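Long-range contact in esterase (Rhizomucor miehei, PDB 4WY5), which probably hydrolyses carboxylic esters, as a fungal carboxylesterase of the alpha/beta hydrolase superfamily: residues Asp55-Leu67 with Ala130-Arg142. Sequence-based numbering, arbitrary orientation.
Sequences DKVVESDGKTLKL and AIEEIYAAILWVR
W140 lays its indole against the hairpin, with V58 over one face: CG2 of V58 stands 4.0 Å from the centroid of the five-membered ring of W140, 9° off the ring normal, a CH-pi contact. CG1 of V58 reaches CZ2 of W140 at 3.8 Å, so both methyls bear on the indole. CB of W140 points toward the hairpin, and with CG anti to the backbone N (chi1 -178°) the indole meets V58 and L67. CD1 of L67 comes in obliquely at CE3 of W140, 3.8 Å away.

One to two turns back along the helix, L65 sets its two methyls on the helix surface a turn apart. Its CD1 packs on CA of A137 at 3.6 Å, while CD2 lies against the carbonyl O and CB of E133. A136 puts its CB against S60 O and D61 CB, where the hairpin end comes closest, consistent with a small residue at this point. The carboxylate of E133 points elsewhere, hydrogen-bonded to S120.

K63 crosses E133 at about a right angle, CD on CG, then bends at its last torsion (chi4 60°). Its NZ makes a long salt bridge to E132 OE1, at 3.7 Å, and donates to a water that also bonds the carbonyl O of E132. At the start of the type I' turn S60-K63, OG of S60 donates to A136 O at 2.7 Å; W140 N reaches that oxygen from the opposite face of the carbonyl plane.

Strands 52-60 and 63-71 form the antiparallel hairpin at one edge of the central sheet. Segment 130-142 runs across it roughly at right angles and also packs on strand 113-117; such a hairpin edging a strongly twisted sheet is characteristic of the alpha/beta hydrolase fold.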
loop_
_atom_site.group_PDB
_atom_site.type_symbol
_atom_site.label_atom_id
_atom_site.label_comp_id
_atom_site.label_asym_id
_atom_site.label_seq_id
_atom_site.Cartn_x
_atom_site.Cartn_y
_atom_site.Cartn_z
ATOM N N ASP A 55 22.081 2.657 24.727
ATOM C CA ASP A 55 21.016 2.609 25.745
ATOM C C ASP A 55 21.175 3.707 26.820
ATOM O O ASP A 55 22.283 3.990 27.263
ATOM C CB ASP A 55 20.963 1.224 26.418
ATOM C CG ASP A 55 20.347 0.143 25.513
ATOM O OD1 ASP A 55 19.814 0.490 24.440
ATOM O OD2 ASP A 55 20.375 -1.056 25.878
ATOM N N LYS A 56 20.056 4.304 27.239
ATOM C CA LYS A 56 20.045 5.418 28.195
ATOM C C LYS A 56 18.887 5.296 29.203
ATOM O O LYS A 56 17.813 4.769 28.879
ATOM C CB LYS A 56 19.949 6.757 27.453
ATOM C CG LYS A 56 21.162 7.113 26.595
ATOM C CD LYS A 56 21.044 8.511 25.985
ATOM C CE LYS A 56 21.274 9.608 27.009
ATOM N NZ LYS A 56 22.667 9.580 27.531
ATOM N N VAL A 57 19.116 5.788 30.420
ATOM C CA VAL A 57 18.135 5.747 31.502
ATOM C C VAL A 57 17.899 7.158 32.039
ATOM O O VAL A 57 18.832 7.797 32.521
ATOM C CB VAL A 57 18.616 4.826 32.646
ATOM C CG1 VAL A 57 17.644 4.848 33.834
ATOM C CG2 VAL A 57 18.829 3.410 32.126
ATOM N N VAL A 58 16.665 7.653 31.955
ATOM C CA VAL A 58 16.405 9.083 32.174
ATOM C C VAL A 58 15.146 9.385 32.978
ATOM O O VAL A 58 14.341 8.496 33.250
ATOM C CB VAL A 58 16.272 9.849 30.828
ATOM C CG1 VAL A 58 17.544 9.747 30.005
ATOM C CG2 VAL A 58 15.075 9.330 30.042
ATOM N N GLU A 59 14.986 10.657 33.339
ATOM C CA GLU A 59 13.831 11.124 34.098
ATOM C C GLU A 59 13.077 12.196 33.303
ATOM O O GLU A 59 13.689 13.021 32.613
ATOM C CB GLU A 59 14.263 11.651 35.471
ATOM C CG GLU A 59 13.106 12.132 36.330
ATOM C CD GLU A 59 13.489 12.309 37.790
ATOM O OE1 GLU A 59 14.700 12.414 38.085
ATOM O OE2 GLU A 59 12.571 12.364 38.637
ATOM N N SER A 60 11.747 12.162 33.379
ATOM C CA SER A 60 10.903 13.027 32.565
ATOM C C SER A 60 9.451 13.011 33.028
ATOM O O SER A 60 8.862 11.933 33.181
ATOM C CB SER A 60 10.970 12.598 31.092
ATOM O OG SER A 60 10.228 13.479 30.255
ATOM N N ASP A 61 8.893 14.198 33.279
ATOM C CA ASP A 61 7.464 14.348 33.578
ATOM C C ASP A 61 7.040 13.484 34.751
ATOM O O ASP A 61 5.908 13.001 34.806
ATOM C CB ASP A 61 6.620 13.992 32.340
ATOM C CG ASP A 61 5.197 14.533 32.413
ATOM O OD1 ASP A 61 5.023 15.704 32.819
ATOM O OD2 ASP A 61 4.251 13.788 32.055
ATOM N N GLY A 62 7.965 13.258 35.675
ATOM C CA GLY A 62 7.661 12.478 36.856
ATOM C C GLY A 62 7.802 10.979 36.686
ATOM O O GLY A 62 7.312 10.213 37.521
ATOM N N LYS A 63 8.476 10.539 35.626
ATOM C CA LYS A 63 8.716 9.106 35.469
ATOM C C LYS A 63 10.166 8.809 35.148
ATOM O O LYS A 63 10.907 9.691 34.694
ATOM C CB LYS A 63 7.799 8.522 34.392
ATOM C CG LYS A 63 6.342 8.697 34.770
ATOM C CD LYS A 63 5.401 7.903 33.928
ATOM C CE LYS A 63 3.996 8.063 34.490
ATOM N NZ LYS A 63 3.593 9.513 34.458
ATOM N N THR A 64 10.566 7.562 35.399
ATOM C CA THR A 64 11.890 7.092 34.993
ATOM C C THR A 64 11.725 6.154 33.801
ATOM O O THR A 64 10.889 5.251 33.818
ATOM C CB THR A 64 12.650 6.391 36.154
ATOM O OG1 THR A 64 11.942 5.214 36.570
ATOM C CG2 THR A 64 12.801 7.350 37.351
ATOM N N LEU A 65 12.503 6.405 32.754
ATOM C CA LEU A 65 12.356 5.709 31.485
ATOM C C LEU A 65 13.628 4.985 31.075
ATOM O O LEU A 65 14.737 5.385 31.452
ATOM C CB LEU A 65 11.984 6.706 30.386
ATOM C CG LEU A 65 10.799 7.637 30.636
ATOM C CD1 LEU A 65 10.784 8.716 29.576
ATOM C CD2 LEU A 65 9.507 6.845 30.588
ATOM N N LYS A 66 13.463 3.929 30.286
ATOM C CA LYS A 66 14.583 3.284 29.613
ATOM C C LYS A 66 14.393 3.389 28.102
ATOM O O LYS A 66 13.331 3.031 27.582
ATOM C CB LYS A 66 14.721 1.820 30.044
ATOM C CG LYS A 66 16.072 1.187 29.667
ATOM C CD LYS A 66 16.072 -0.284 30.020
ATOM C CE LYS A 66 15.294 -0.494 31.317
ATOM N NZ LYS A 66 14.908 -1.921 31.549
ATOM N N LEU A 67 15.423 3.872 27.406
ATOM C CA LEU A 67 15.344 4.121 25.967
ATOM C C LEU A 67 16.490 3.448 25.205
ATOM O O LEU A 67 17.574 3.237 25.747
ATOM C CB LEU A 67 15.372 5.628 25.673
ATOM C CG LEU A 67 14.379 6.548 26.381
ATOM C CD1 LEU A 67 14.595 7.983 25.966
ATOM C CD2 LEU A 67 12.958 6.125 26.119
ATOM N N ALA A 130 1.710 2.863 30.300
ATOM C CA ALA A 130 2.567 2.954 29.108
ATOM C C ALA A 130 2.282 4.194 28.266
ATOM O O ALA A 130 3.216 4.821 27.769
ATOM C CB ALA A 130 2.436 1.699 28.253
ATOM N N ILE A 131 1.012 4.560 28.111
ATOM C CA ILE A 131 0.670 5.774 27.357
ATOM C C ILE A 131 1.347 6.990 27.986
ATOM O O ILE A 131 1.897 7.854 27.288
ATOM C CB ILE A 131 -0.850 6.019 27.318
ATOM C CG1 ILE A 131 -1.565 4.923 26.524
ATOM C CG2 ILE A 131 -1.171 7.369 26.702
ATOM C CD1 ILE A 131 -3.092 5.062 26.529
ATOM N N GLU A 132 1.349 7.017 29.316
ATOM C CA GLU A 132 1.951 8.111 30.066
ATOM C C GLU A 132 3.478 8.099 29.968
ATOM O O GLU A 132 4.107 9.159 29.950
ATOM C CB GLU A 132 1.496 8.054 31.531
ATOM C CG GLU A 132 0.038 8.510 31.743
ATOM C CD GLU A 132 -0.474 8.304 33.179
ATOM O OE1 GLU A 132 0.302 7.832 34.050
ATOM O OE2 GLU A 132 -1.659 8.634 33.434
ATOM N N GLU A 133 4.073 6.911 29.895
ATOM C CA GLU A 133 5.513 6.817 29.693
ATOM C C GLU A 133 5.893 7.324 28.302
ATOM O O GLU A 133 6.898 8.028 28.123
ATOM C CB GLU A 133 6.000 5.372 29.889
ATOM C CG GLU A 133 6.083 4.944 31.353
ATOM C CD GLU A 133 6.219 3.441 31.552
ATOM O OE1 GLU A 133 5.901 2.677 30.616
ATOM O OE2 GLU A 133 6.604 3.019 32.671
ATOM N N ILE A 134 5.070 7.003 27.313
ATOM C CA ILE A 134 5.445 7.324 25.951
ATOM C C ILE A 134 5.295 8.831 25.734
ATOM O O ILE A 134 6.116 9.464 25.035
ATOM C CB ILE A 134 4.623 6.499 24.945
ATOM C CG1 ILE A 134 4.949 5.010 25.148
ATOM C CG2 ILE A 134 4.916 6.936 23.523
ATOM C CD1 ILE A 134 4.039 4.069 24.442
ATOM N N TYR A 135 4.299 9.422 26.393
ATOM C CA TYR A 135 4.164 10.877 26.361
ATOM C C TYR A 135 5.391 11.534 27.014
ATOM O O TYR A 135 5.945 12.506 26.483
ATOM C CB TYR A 135 2.864 11.325 27.056
ATOM C CG TYR A 135 2.734 12.838 27.205
ATOM C CD1 TYR A 135 2.451 13.651 26.107
ATOM C CD2 TYR A 135 2.907 13.453 28.452
ATOM C CE1 TYR A 135 2.336 15.035 26.248
ATOM C CE2 TYR A 135 2.790 14.829 28.603
ATOM C CZ TYR A 135 2.509 15.611 27.500
ATOM O OH TYR A 135 2.393 16.971 27.650
ATOM N N ALA A 136 5.841 10.974 28.134
ATOM C CA ALA A 136 7.002 11.515 28.832
ATOM C C ALA A 136 8.291 11.356 28.028
ATOM O O ALA A 136 9.168 12.218 28.080
ATOM C CB ALA A 136 7.152 10.859 30.192
ATOM N N ALA A 137 8.403 10.279 27.257
ATOM C CA ALA A 137 9.596 10.111 26.436
ATOM C C ALA A 137 9.621 11.119 25.296
ATOM O O ALA A 137 10.673 11.663 24.956
ATOM C CB ALA A 137 9.676 8.689 25.895
ATOM N N ILE A 138 8.454 11.394 24.728
ATOM C CA ILE A 138 8.360 12.402 23.670
ATOM C C ILE A 138 8.818 13.776 24.184
ATOM O O ILE A 138 9.529 14.499 23.481
ATOM C CB ILE A 138 6.921 12.500 23.104
ATOM C CG1 ILE A 138 6.585 11.240 22.294
ATOM C CG2 ILE A 138 6.768 13.738 22.231
ATOM C CD1 ILE A 138 5.149 11.191 21.721
ATOM N N LEU A 139 8.429 14.113 25.416
ATOM C CA LEU A 139 8.848 15.372 26.030
ATOM C C LEU A 139 10.352 15.432 26.207
ATOM O O LEU A 139 10.957 16.486 26.048
ATOM C CB LEU A 139 8.164 15.586 27.385
ATOM C CG LEU A 139 6.710 16.067 27.265
ATOM C CD1 LEU A 139 5.998 16.163 28.616
ATOM C CD2 LEU A 139 6.640 17.400 26.510
ATOM N N TRP A 140 10.953 14.294 26.520
ATOM C CA TRP A 140 12.383 14.243 26.748
ATOM C C TRP A 140 13.185 14.451 25.467
ATOM O O TRP A 140 14.192 15.168 25.451
ATOM C CB TRP A 140 12.752 12.909 27.381
ATOM C CG TRP A 140 14.195 12.813 27.689
ATOM C CD1 TRP A 140 14.813 13.216 28.832
ATOM C CD2 TRP A 140 15.227 12.297 26.829
ATOM N NE1 TRP A 140 16.164 12.980 28.743
ATOM C CE2 TRP A 140 16.445 12.417 27.524
ATOM C CE3 TRP A 140 15.234 11.734 25.551
ATOM C CZ2 TRP A 140 17.668 11.995 26.981
ATOM C CZ3 TRP A 140 16.454 11.319 25.007
ATOM C CH2 TRP A 140 17.650 11.453 25.724
ATOM N N VAL A 141 12.722 13.832 24.387
ATOM C CA VAL A 141 13.362 13.959 23.089
ATOM C C VAL A 141 13.360 15.401 22.592
ATOM O O VAL A 141 14.336 15.860 22.006
ATOM C CB VAL A 141 12.662 13.061 22.047
ATOM C CG1 VAL A 141 12.977 13.526 20.639
ATOM C CG2 VAL A 141 13.073 11.612 22.248
ATOM N N ARG A 142 12.269 16.117 22.846
ATOM C CA ARG A 142 12.191 17.538 22.495
ATOM C C ARG A 142 13.153 18.396 23.319
ATOM O O ARG A 142 13.662 19.401 22.831
ATOM C CB ARG A 142 10.761 18.063 22.692
ATOM C CG ARG A 142 9.794 17.669 21.602
ATOM C CD ARG A 142 8.375 18.164 21.865
ATOM N NE ARG A 142 7.844 18.738 20.634
ATOM C CZ ARG A 142 7.502 20.012 20.480
ATOM N NH1 ARG A 142 7.570 20.849 21.504
ATOM N NH2 ARG A 142 7.047 20.432 19.307
HETATM O O HOH W 1 3.861 11.375 32.110
#